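Local coordinates for dally-like protein (Drosophila melanogaster, PDB 3ODN) that probably serves as a GPI-anchored heparan sulfate proteoglycan of the cell surface and takes part in Hedgehog signalling, at residues A81-D86 against D402-D407; E241-N246 against E430-S435; E265-A270 against D414-W419; D274-R279 against R493-G498. The protein carries 2 engineered substitutions. All coordinates share one frame; numbering follows the deposited sequence.

Overall arrangement
All four contacts tie glypican segments far apart in sequence into one elongated helical core. Interaction 1 is the most buried, an almost wholly apolar helix pair in mid-bundle with charges only at its margin. Interactions 3 and 4 share helix 260-281 and are partly buried: one sets it against the bend after helix 400-414 through a tryptophan pair, the other against the C-terminal turn of helix 479-496 through a tyrosine face. Interactions 1 and 4 touch where Val405 packs on Ala277. Interaction 2 lies apart, its centre about 40 Å from that of interaction 1, in the disulfide-rich end, where loops rather than helices meet and backbone and hydroxyl hydrogen bonds carry the contact.

Interaction 1 of 4, residues A81-D86 against D402-D407; sequences ATKFKD and DRIVRD
Asp407 offers its carboxylate to two lysines of helix 48-106: OD1 forms a salt bridge with Lys80, while Lys83 NZ stays 4.4 Å from Asp407 OD1, near enough for attraction but not for a salt bridge. Lys83 stands at the exposed margin of the contact. Its CG is trans to the backbone N (chi1 -155°) and the chain runs on extended, which carries the ammonium end across to the neighbouring helix. There it passes the tip of Ile404, whose CD1 methyl comes to 3.5 Å from Lys83 NZ and 3.8 Å from Lys83 CE, so the end of the lysine chain crosses this methyl at a slant. Arg403, of like charge, has its NH1 5.5 Å from Lys83 NZ. The two segments belong to helices of the glypican core bundle, the very long helix 48-106 and the shorter helix 400-414, which run nearly antiparallel here, 158° between their directions, with axes 10.1 Å apart. Beneath the charged margin the packing is apolar and centres on Phe84. Both methyls that meet its ring come in at the edge, near the ring plane: Ile404 CG2 lies 4.0 Å from Phe84 CD1, and Val405 CG2 lies 3.7 Å from Phe84 CE1. Leu401 and Ile408 of helix 400-414 also touch Phe84, and Tyr200 of helix 182-214 makes an edge-to-face pair with it. Val405 also touches Ala277 and Leu281 of helix 260-281.

Interaction 2 of 4, residues E241-N246 against E430-S435; sequences EKPCTN and EDIASS
A single beta bridge between Cys244 and Ser435, with CA atoms 5.0 Å apart, joins two loops in the disulfide-rich end of the glypican core, just where helix 245-255 begins. Cys244 is the N-cap residue of that helix and is itself bonded to Cys442. One backbone bond runs from Ser435 N to Pro243 O at 2.9 Å, close to straight at 158°. In the other direction Thr245 N, at the start of the helix, reaches Ser435 O at 2.6 Å with a more bent N-H...O angle of 138°. The same oxygen takes a second donor: Thr245 OG1 sits 2.7 Å from Ser435 O, above the carbonyl plane, while the amide arrives much closer to that plane. This double grip arises because the threonine hydroxyl is turned to the side of its own backbone N (chi1 -55°), so both donors face one acceptor. Cys244 CA adds a C-H...O contact to Ser435 O. Ser434 OG lies 3.0 Å from Thr245 OG1, but its single proton can also go to the carbonyl of Cys427, itself disulfide-linked to Cys248, so this bond is not certain. The apolar side of the junction is thinner, with Pro243 CG 4.4 Å from Ile432 CG2. Alongside the proline, the bent chain of Lys242 lays its CG on a backbone carbonyl, 3.1 Å from Ala433 O.

Interaction 3 of 4, residues E265-A270 against D414-W419; sequences EWENFA and DYKKFW
Two tryptophans form the aromatic part of this contact. Trp419 points an edge of its indole at a face of Trp266, a T-shaped pair with planes at 88° and five-membered ring centroids 4.4 Å apart. Trp419 NE1 stands over that face, displaced toward its rim, 3.3 Å from Trp266 CD2. A chi1 torsion of -168° sends the Trp266 indole out to the loop. Among hydrogen bonds, Trp266 NE1 donates to Tyr415 O at 2.9 Å. The oxygen lies nearly in the indole plane, but the N-H is bent at 131° and approaches from above the carbonyl plane. Phe418 N reaches the same oxygen from the opposite face, closing the type I turn from Tyr415 to Phe418, so one acceptor serves both the turn and the helix. The ionic component is looser: Lys416 NZ meets Glu267 OE1 at 3.5 Å in a salt bridge whose hydrogen bond is weak, the two side chains crossing at about a right angle. Apolar contact comes from the stem of the same lysine, its CG 3.7 Å from Ala270 CB. The turn, which follows helix 400-414, thus lies on helix 260-281. Phe262 of that helix makes a further edge-to-face pair with Trp419, while Met73 of helix 48-106 and Ala207 of helix 182-214 pack against Trp266.

Interaction 4 of 4, residues D274-R279 against R493-G498; sequences DKVAER and RNAYNG
The chi1 torsions of Lys275 and Tyr496 bring the two side chains together: the lysine CG lies opposite its backbone N (chi1 178°), and the tyrosine ring is held between its own backbone N and carbonyl carbon (chi1 72°). Together these put a methylene over an aromatic face, a CH-pi contact with Lys275 CG 3.6 Å from the centroid of the Tyr496 ring. Beyond CG the lysine bends twice and turns from the ring, and Lys275 NZ forms a salt bridge with Glu278 OE1 at 3.0 Å, one helical turn's reach along its own helix. The ring is sandwiched, since Arg493 CA lies against its other face, and Val276 CG2 fills a place at its edge. The same valine methyl is 3.8 Å from Tyr496 CB and 4.3 Å from Ala495 CB. Tyr496 ends helix 479-496, which closes in a Schellman motif at Gly498, a residue of positive phi. Helix 260-281 of the glypican bundle packs on this last turn, with Tyr200 of helix 182-214 bordering Val276. At the same end Arg279 NE reaches Tyr496 O at 2.8 Å, but the N-H...O angle of 125° makes it a weak bond. The guanidinium does not stack on the tyrosine; instead, Arg279 CD packs on Tyr496 CB, 3.6 Å away.

Interaction 1 of 4, residues A81-D86 against D402-D407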
# COMPACT_ATOMS: atom_id res chain seq x y z
N ALA A 81 -6.24 4.45 -4.65
CA ALA A 81 -4.78 4.56 -4.73
C ALA A 81 -4.39 5.95 -5.28
O ALA A 81 -3.58 6.65 -4.69
CB ALA A 81 -4.24 3.47 -5.64
N THR A 82 -5.07 6.36 -6.35
CA THR A 82 -4.96 7.62 -7.08
C THR A 82 -5.36 8.80 -6.18
O THR A 82 -4.67 9.82 -6.18
CB THR A 82 -5.84 7.52 -8.34
OG1 THR A 82 -5.48 6.33 -9.04
CG2 THR A 82 -5.70 8.72 -9.26
N LYS A 83 -6.47 8.66 -5.42
CA LYS A 83 -6.97 9.67 -4.49
C LYS A 83 -5.91 9.94 -3.40
O LYS A 83 -5.60 11.10 -3.13
CB LYS A 83 -8.29 9.17 -3.87
CG LYS A 83 -9.22 10.26 -3.36
CD LYS A 83 -10.58 9.63 -3.04
CE LYS A 83 -11.38 10.33 -1.97
NZ LYS A 83 -12.32 9.40 -1.28
N PHE A 84 -5.33 8.86 -2.83
CA PHE A 84 -4.30 8.87 -1.80
C PHE A 84 -3.07 9.56 -2.31
O PHE A 84 -2.54 10.43 -1.62
CB PHE A 84 -3.98 7.43 -1.31
CG PHE A 84 -2.76 7.30 -0.42
CD1 PHE A 84 -2.86 7.49 0.95
CD2 PHE A 84 -1.53 6.92 -0.95
CE1 PHE A 84 -1.73 7.37 1.77
CE2 PHE A 84 -0.41 6.81 -0.14
CZ PHE A 84 -0.51 7.02 1.22
N LYS A 85 -2.62 9.21 -3.53
CA LYS A 85 -1.45 9.81 -4.18
C LYS A 85 -1.66 11.32 -4.43
O LYS A 85 -0.74 12.12 -4.21
CB LYS A 85 -1.08 9.05 -5.45
CG LYS A 85 -0.50 7.66 -5.14
CD LYS A 85 0.29 7.06 -6.30
CE LYS A 85 0.07 5.58 -6.43
NZ LYS A 85 -0.97 5.28 -7.45
N ASP A 86 -2.91 11.70 -4.78
CA ASP A 86 -3.37 13.07 -4.99
C ASP A 86 -3.36 13.86 -3.68
O ASP A 86 -2.79 14.93 -3.64
CB ASP A 86 -4.76 13.08 -5.71
CG ASP A 86 -5.69 14.28 -5.53
OD1 ASP A 86 -5.19 15.44 -5.48
OD2 ASP A 86 -6.93 14.08 -5.55
N ASP A 402 -5.08 11.47 6.71
CA ASP A 402 -5.45 10.54 7.80
C ASP A 402 -6.83 9.91 7.55
O ASP A 402 -7.01 8.71 7.79
CB ASP A 402 -5.43 11.23 9.17
CG ASP A 402 -4.03 11.43 9.72
OD1 ASP A 402 -3.39 12.44 9.38
OD2 ASP A 402 -3.57 10.56 10.49
N ARG A 403 -7.78 10.72 7.02
CA ARG A 403 -9.15 10.30 6.67
C ARG A 403 -9.12 9.25 5.55
O ARG A 403 -9.78 8.21 5.67
CB ARG A 403 -9.98 11.54 6.23
CG ARG A 403 -11.49 11.37 6.26
CD ARG A 403 -12.11 11.46 4.86
NE ARG A 403 -12.25 12.84 4.39
CZ ARG A 403 -11.54 13.39 3.40
NH1 ARG A 403 -10.63 12.67 2.75
NH2 ARG A 403 -11.74 14.65 3.05
N ILE A 404 -8.32 9.50 4.47
CA ILE A 404 -8.17 8.57 3.36
C ILE A 404 -7.50 7.25 3.77
O ILE A 404 -7.98 6.20 3.37
CB ILE A 404 -7.69 9.21 2.01
CG1 ILE A 404 -8.14 8.40 0.78
CG2 ILE A 404 -6.19 9.47 1.96
CD1 ILE A 404 -9.64 8.18 0.63
N VAL A 405 -6.48 7.30 4.67
CA VAL A 405 -5.82 6.10 5.19
C VAL A 405 -6.80 5.22 6.00
O VAL A 405 -6.84 4.02 5.77
CB VAL A 405 -4.49 6.40 5.92
CG1 VAL A 405 -3.90 5.14 6.56
CG2 VAL A 405 -3.48 7.02 4.96
N ARG A 406 -7.58 5.84 6.92
CA ARG A 406 -8.58 5.17 7.76
C ARG A 406 -9.66 4.46 6.93
O ARG A 406 -10.17 3.40 7.30
CB ARG A 406 -9.22 6.22 8.69
CG ARG A 406 -8.60 6.25 10.07
CD ARG A 406 -9.02 7.46 10.89
NE ARG A 406 -7.91 7.88 11.75
CZ ARG A 406 -7.63 9.14 12.07
NH1 ARG A 406 -8.40 10.14 11.64
NH2 ARG A 406 -6.58 9.41 12.84
N ASP A 407 -10.01 5.08 5.79
CA ASP A 407 -11.01 4.63 4.84
C ASP A 407 -10.53 3.42 4.06
O ASP A 407 -11.21 2.40 4.05
CB ASP A 407 -11.34 5.82 3.90
CG ASP A 407 -12.34 5.54 2.80
OD1 ASP A 407 -12.21 6.16 1.72
OD2 ASP A 407 -13.28 4.74 3.03

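Interaction 2 of 4, residues E241-N246 against E430-S435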
# COMPACT_ATOMS: atom_id res chain seq x y z
N GLU A 241 -36.05 -29.47 -6.90
CA GLU A 241 -35.28 -29.08 -5.72
C GLU A 241 -33.98 -28.43 -6.12
O GLU A 241 -33.29 -28.94 -7.01
CB GLU A 241 -35.00 -30.29 -4.83
CG GLU A 241 -36.20 -30.72 -4.00
CD GLU A 241 -37.33 -31.47 -4.68
OE1 GLU A 241 -37.30 -31.60 -5.93
OE2 GLU A 241 -38.25 -31.93 -3.96
N LYS A 242 -33.64 -27.32 -5.43
CA LYS A 242 -32.45 -26.52 -5.63
C LYS A 242 -31.20 -27.28 -5.14
O LYS A 242 -31.35 -28.21 -4.36
CB LYS A 242 -32.61 -25.15 -4.94
CG LYS A 242 -32.79 -24.02 -5.94
CD LYS A 242 -34.24 -23.71 -6.25
CE LYS A 242 -34.35 -22.58 -7.24
NZ LYS A 242 -35.72 -22.45 -7.79
N PRO A 243 -29.96 -26.94 -5.58
CA PRO A 243 -28.79 -27.73 -5.13
C PRO A 243 -28.42 -27.50 -3.67
O PRO A 243 -28.60 -26.39 -3.19
CB PRO A 243 -27.66 -27.24 -6.05
CG PRO A 243 -28.32 -26.44 -7.13
CD PRO A 243 -29.55 -25.88 -6.52
N CYS A 244 -27.90 -28.54 -2.97
CA CYS A 244 -27.44 -28.42 -1.58
C CYS A 244 -26.32 -27.39 -1.56
O CYS A 244 -25.50 -27.37 -2.48
CB CYS A 244 -27.00 -29.76 -1.01
SG CYS A 244 -28.32 -31.01 -0.88
N THR A 245 -26.31 -26.49 -0.56
CA THR A 245 -25.34 -25.40 -0.44
C THR A 245 -23.88 -25.85 -0.40
O THR A 245 -23.07 -25.29 -1.15
CB THR A 245 -25.72 -24.42 0.68
OG1 THR A 245 -27.04 -23.95 0.45
CG2 THR A 245 -24.78 -23.19 0.75
N ASN A 246 -23.55 -26.83 0.47
CA ASN A 246 -22.20 -27.39 0.64
C ASN A 246 -21.70 -28.13 -0.59
O ASN A 246 -20.49 -28.18 -0.82
CB ASN A 246 -22.07 -28.22 1.93
CG ASN A 246 -22.21 -27.41 3.21
OD1 ASN A 246 -22.30 -26.17 3.20
ND2 ASN A 246 -22.18 -28.10 4.34
N GLU A 430 -29.83 -15.24 -6.20
CA GLU A 430 -31.16 -15.56 -6.78
C GLU A 430 -31.04 -16.46 -8.03
O GLU A 430 -31.97 -17.22 -8.34
CB GLU A 430 -31.93 -14.26 -7.13
CG GLU A 430 -32.14 -13.32 -5.95
CD GLU A 430 -32.50 -11.88 -6.29
OE1 GLU A 430 -33.70 -11.54 -6.21
OE2 GLU A 430 -31.57 -11.09 -6.59
N ASP A 431 -29.89 -16.39 -8.70
CA ASP A 431 -29.46 -17.15 -9.86
C ASP A 431 -29.45 -18.66 -9.53
O ASP A 431 -30.18 -19.40 -10.16
CB ASP A 431 -28.07 -16.62 -10.30
CG ASP A 431 -27.31 -17.39 -11.37
OD1 ASP A 431 -27.94 -18.16 -12.12
OD2 ASP A 431 -26.08 -17.19 -11.48
N ILE A 432 -28.66 -19.09 -8.52
CA ILE A 432 -28.54 -20.50 -8.08
C ILE A 432 -29.57 -20.79 -6.98
O ILE A 432 -30.25 -21.82 -7.05
CB ILE A 432 -27.08 -20.86 -7.62
CG1 ILE A 432 -26.06 -20.74 -8.78
CG2 ILE A 432 -27.00 -22.26 -7.00
CD1 ILE A 432 -25.40 -19.37 -8.93
N ALA A 433 -29.67 -19.90 -5.96
CA ALA A 433 -30.60 -20.02 -4.83
C ALA A 433 -30.48 -21.42 -4.14
O ALA A 433 -31.49 -22.07 -3.87
CB ALA A 433 -32.04 -19.72 -5.26
N SER A 434 -29.22 -21.84 -3.86
CA SER A 434 -28.87 -23.10 -3.22
C SER A 434 -29.49 -23.21 -1.83
O SER A 434 -29.62 -22.22 -1.12
CB SER A 434 -27.35 -23.31 -3.20
OG SER A 434 -26.74 -22.58 -2.15
N SER A 435 -29.89 -24.41 -1.47
CA SER A 435 -30.61 -24.73 -0.24
C SER A 435 -29.73 -25.48 0.77
O SER A 435 -28.75 -26.10 0.39
CB SER A 435 -31.87 -25.52 -0.60
OG SER A 435 -32.34 -26.37 0.42

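Interaction 3 of 4, residues E265-A270 against D414-W419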
# COMPACT_ATOMS: atom_id res chain seq x y z
N GLU A 265 -2.23 -15.49 -0.26
CA GLU A 265 -1.31 -14.35 -0.42
C GLU A 265 -2.06 -13.00 -0.32
O GLU A 265 -1.51 -12.05 0.21
CB GLU A 265 -0.45 -14.46 -1.69
CG GLU A 265 0.61 -15.55 -1.64
CD GLU A 265 1.72 -15.48 -0.61
OE1 GLU A 265 2.09 -14.36 -0.20
OE2 GLU A 265 2.27 -16.55 -0.27
N TRP A 266 -3.33 -12.93 -0.79
CA TRP A 266 -4.18 -11.73 -0.68
C TRP A 266 -4.39 -11.40 0.80
O TRP A 266 -4.44 -10.22 1.16
CB TRP A 266 -5.55 -11.95 -1.35
CG TRP A 266 -6.36 -10.69 -1.52
CD1 TRP A 266 -7.46 -10.31 -0.80
CD2 TRP A 266 -6.17 -9.67 -2.51
NE1 TRP A 266 -7.96 -9.12 -1.28
CE2 TRP A 266 -7.17 -8.70 -2.32
CE3 TRP A 266 -5.24 -9.49 -3.55
CZ2 TRP A 266 -7.26 -7.55 -3.11
CZ3 TRP A 266 -5.32 -8.35 -4.33
CH2 TRP A 266 -6.33 -7.39 -4.11
N GLU A 267 -4.48 -12.45 1.64
CA GLU A 267 -4.67 -12.37 3.09
C GLU A 267 -3.45 -11.81 3.76
O GLU A 267 -3.59 -10.89 4.57
CB GLU A 267 -5.11 -13.72 3.69
CG GLU A 267 -6.52 -14.13 3.26
CD GLU A 267 -7.18 -15.27 4.02
OE1 GLU A 267 -6.61 -15.72 5.03
OE2 GLU A 267 -8.30 -15.69 3.61
N ASN A 268 -2.24 -12.28 3.37
CA ASN A 268 -0.95 -11.77 3.85
C ASN A 268 -0.78 -10.33 3.42
O ASN A 268 -0.21 -9.53 4.17
CB ASN A 268 0.21 -12.59 3.31
CG ASN A 268 0.34 -13.97 3.90
OD1 ASN A 268 0.94 -14.84 3.30
ND2 ASN A 268 -0.17 -14.20 5.10
N PHE A 269 -1.28 -10.01 2.22
CA PHE A 269 -1.26 -8.69 1.64
C PHE A 269 -2.12 -7.72 2.47
O PHE A 269 -1.66 -6.62 2.78
CB PHE A 269 -1.71 -8.74 0.17
CG PHE A 269 -2.01 -7.37 -0.39
CD1 PHE A 269 -0.98 -6.54 -0.83
CD2 PHE A 269 -3.32 -6.89 -0.44
CE1 PHE A 269 -1.25 -5.25 -1.27
CE2 PHE A 269 -3.58 -5.59 -0.87
CZ PHE A 269 -2.54 -4.78 -1.29
N ALA A 270 -3.36 -8.14 2.83
CA ALA A 270 -4.27 -7.32 3.65
C ALA A 270 -3.71 -7.10 5.06
O ALA A 270 -3.83 -6.02 5.61
CB ALA A 270 -5.64 -7.97 3.73
N ASP A 414 -12.17 -5.31 4.82
CA ASP A 414 -13.39 -5.98 4.28
C ASP A 414 -13.11 -6.84 3.05
O ASP A 414 -13.93 -7.70 2.73
CB ASP A 414 -14.51 -4.98 3.94
CG ASP A 414 -15.00 -4.01 5.03
OD1 ASP A 414 -15.00 -4.41 6.23
OD2 ASP A 414 -15.44 -2.88 4.68
N TYR A 415 -11.98 -6.63 2.35
CA TYR A 415 -11.58 -7.40 1.15
C TYR A 415 -10.61 -8.53 1.46
O TYR A 415 -10.20 -9.22 0.52
CB TYR A 415 -10.91 -6.49 0.08
CG TYR A 415 -11.81 -5.50 -0.62
CD1 TYR A 415 -11.36 -4.21 -0.91
CD2 TYR A 415 -13.08 -5.86 -1.07
CE1 TYR A 415 -12.18 -3.29 -1.55
CE2 TYR A 415 -13.91 -4.94 -1.72
CZ TYR A 415 -13.45 -3.65 -1.96
OH TYR A 415 -14.20 -2.70 -2.60
N LYS A 416 -10.15 -8.68 2.73
CA LYS A 416 -9.19 -9.72 3.11
C LYS A 416 -9.63 -11.14 2.68
O LYS A 416 -8.81 -11.89 2.13
CB LYS A 416 -8.91 -9.67 4.63
CG LYS A 416 -7.83 -10.65 5.09
CD LYS A 416 -7.58 -10.54 6.60
CE LYS A 416 -6.68 -11.62 7.14
NZ LYS A 416 -7.32 -12.95 7.03
N LYS A 417 -10.91 -11.48 2.92
CA LYS A 417 -11.49 -12.79 2.58
C LYS A 417 -12.39 -12.72 1.34
O LYS A 417 -13.28 -13.55 1.18
CB LYS A 417 -12.24 -13.39 3.79
CG LYS A 417 -11.30 -13.89 4.88
CD LYS A 417 -12.03 -14.03 6.20
CE LYS A 417 -11.23 -14.82 7.22
NZ LYS A 417 -10.10 -14.03 7.79
N PHE A 418 -12.10 -11.76 0.43
CA PHE A 418 -12.81 -11.53 -0.84
C PHE A 418 -12.85 -12.78 -1.72
O PHE A 418 -13.89 -13.07 -2.31
CB PHE A 418 -12.17 -10.35 -1.64
CG PHE A 418 -12.71 -10.27 -3.06
CD1 PHE A 418 -13.90 -9.61 -3.33
CD2 PHE A 418 -12.07 -10.94 -4.11
CE1 PHE A 418 -14.44 -9.61 -4.63
CE2 PHE A 418 -12.62 -10.96 -5.39
CZ PHE A 418 -13.80 -10.29 -5.64
N TRP A 419 -11.67 -13.45 -1.90
CA TRP A 419 -11.49 -14.61 -2.77
C TRP A 419 -12.16 -15.87 -2.24
O TRP A 419 -12.84 -16.55 -3.00
CB TRP A 419 -10.00 -14.83 -3.10
CG TRP A 419 -9.34 -13.66 -3.77
CD1 TRP A 419 -8.54 -12.73 -3.17
CD2 TRP A 419 -9.56 -13.19 -5.11
NE1 TRP A 419 -8.22 -11.73 -4.07
CE2 TRP A 419 -8.81 -12.00 -5.28
CE3 TRP A 419 -10.32 -13.67 -6.20
CZ2 TRP A 419 -8.78 -11.30 -6.49
CZ3 TRP A 419 -10.27 -12.98 -7.41
CH2 TRP A 419 -9.49 -11.82 -7.54

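Interaction 4 of 4, residues D274-R279 against R493-G498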
# COMPACT_ATOMS: atom_id res chain seq x y z
N ASP A 274 -2.58 -3.55 6.41
CA ASP A 274 -3.12 -3.06 7.69
C ASP A 274 -2.04 -2.59 8.67
O ASP A 274 -2.30 -1.69 9.47
CB ASP A 274 -4.01 -4.09 8.35
CG ASP A 274 -5.00 -3.41 9.27
OD1 ASP A 274 -5.94 -2.77 8.75
OD2 ASP A 274 -4.79 -3.44 10.50
N LYS A 275 -0.86 -3.22 8.66
CA LYS A 275 0.23 -2.83 9.55
C LYS A 275 0.85 -1.51 9.09
O LYS A 275 1.12 -0.66 9.91
CB LYS A 275 1.25 -3.98 9.72
CG LYS A 275 2.46 -3.66 10.62
CD LYS A 275 2.16 -3.33 12.11
CE LYS A 275 1.39 -4.41 12.84
NZ LYS A 275 1.41 -4.22 14.30
N VAL A 276 0.99 -1.32 7.77
CA VAL A 276 1.48 -0.09 7.15
C VAL A 276 0.51 1.08 7.42
O VAL A 276 0.98 2.14 7.82
CB VAL A 276 1.84 -0.31 5.64
CG1 VAL A 276 2.18 0.99 4.93
CG2 VAL A 276 2.99 -1.29 5.49
N ALA A 277 -0.83 0.89 7.30
CA ALA A 277 -1.85 1.92 7.62
C ALA A 277 -1.78 2.34 9.10
O ALA A 277 -1.93 3.52 9.44
CB ALA A 277 -3.24 1.40 7.30
N GLU A 278 -1.54 1.35 9.96
CA GLU A 278 -1.36 1.52 11.39
C GLU A 278 -0.14 2.43 11.66
O GLU A 278 -0.23 3.38 12.45
CB GLU A 278 -1.15 0.15 12.00
CG GLU A 278 -1.57 0.04 13.45
CD GLU A 278 -1.30 -1.35 13.97
OE1 GLU A 278 -0.13 -1.62 14.31
OE2 GLU A 278 -2.23 -2.20 13.95
N ARG A 279 0.97 2.22 10.93
CA ARG A 279 2.18 3.05 11.05
C ARG A 279 1.96 4.42 10.47
O ARG A 279 2.37 5.41 11.06
CB ARG A 279 3.36 2.37 10.39
CG ARG A 279 4.36 1.91 11.41
CD ARG A 279 4.70 0.49 11.10
NE ARG A 279 5.58 -0.09 12.12
CZ ARG A 279 5.15 -0.63 13.26
NH1 ARG A 279 3.86 -0.62 13.57
NH2 ARG A 279 6.02 -1.15 14.12
N ARG A 493 6.26 -5.11 4.19
CA ARG A 493 7.02 -5.54 5.38
C ARG A 493 8.21 -4.62 5.64
O ARG A 493 8.38 -4.17 6.78
CB ARG A 493 7.48 -6.99 5.26
CG ARG A 493 6.38 -7.99 5.56
CD ARG A 493 6.91 -9.36 5.93
NE ARG A 493 5.85 -10.36 5.85
CZ ARG A 493 5.72 -11.23 4.85
NH1 ARG A 493 6.60 -11.25 3.85
NH2 ARG A 493 4.71 -12.09 4.85
N ASN A 494 9.01 -4.30 4.60
CA ASN A 494 10.15 -3.38 4.72
C ASN A 494 9.75 -1.98 5.13
O ASN A 494 10.45 -1.35 5.93
CB ASN A 494 10.99 -3.37 3.44
CG ASN A 494 11.68 -4.69 3.15
OD1 ASN A 494 11.91 -5.53 4.04
ND2 ASN A 494 12.01 -4.91 1.89
N ALA A 495 8.59 -1.51 4.62
CA ALA A 495 8.00 -0.22 4.97
C ALA A 495 7.53 -0.24 6.40
O ALA A 495 7.72 0.74 7.09
CB ALA A 495 6.82 0.10 4.03
N TYR A 496 6.92 -1.34 6.87
CA TYR A 496 6.49 -1.32 8.26
C TYR A 496 7.61 -1.52 9.26
O TYR A 496 7.49 -1.09 10.40
CB TYR A 496 5.17 -2.07 8.56
CG TYR A 496 5.19 -3.59 8.52
CD1 TYR A 496 5.94 -4.32 9.44
CD2 TYR A 496 4.29 -4.29 7.71
CE1 TYR A 496 5.90 -5.72 9.45
CE2 TYR A 496 4.24 -5.68 7.71
CZ TYR A 496 5.05 -6.40 8.58
OH TYR A 496 4.95 -7.77 8.61
N ASN A 497 8.74 -2.06 8.79
CA ASN A 497 9.91 -2.24 9.65
C ASN A 497 10.85 -1.04 9.60
O ASN A 497 11.87 -1.04 10.29
CB ASN A 497 10.63 -3.52 9.28
CG ASN A 497 9.85 -4.77 9.59
OD1 ASN A 497 9.37 -4.98 10.72
ND2 ASN A 497 9.76 -5.67 8.62
N GLY A 498 10.50 -0.01 8.82
CA GLY A 498 11.34 1.18 8.64
C GLY A 498 12.59 0.91 7.82
O GLY A 498 13.58 1.64 7.96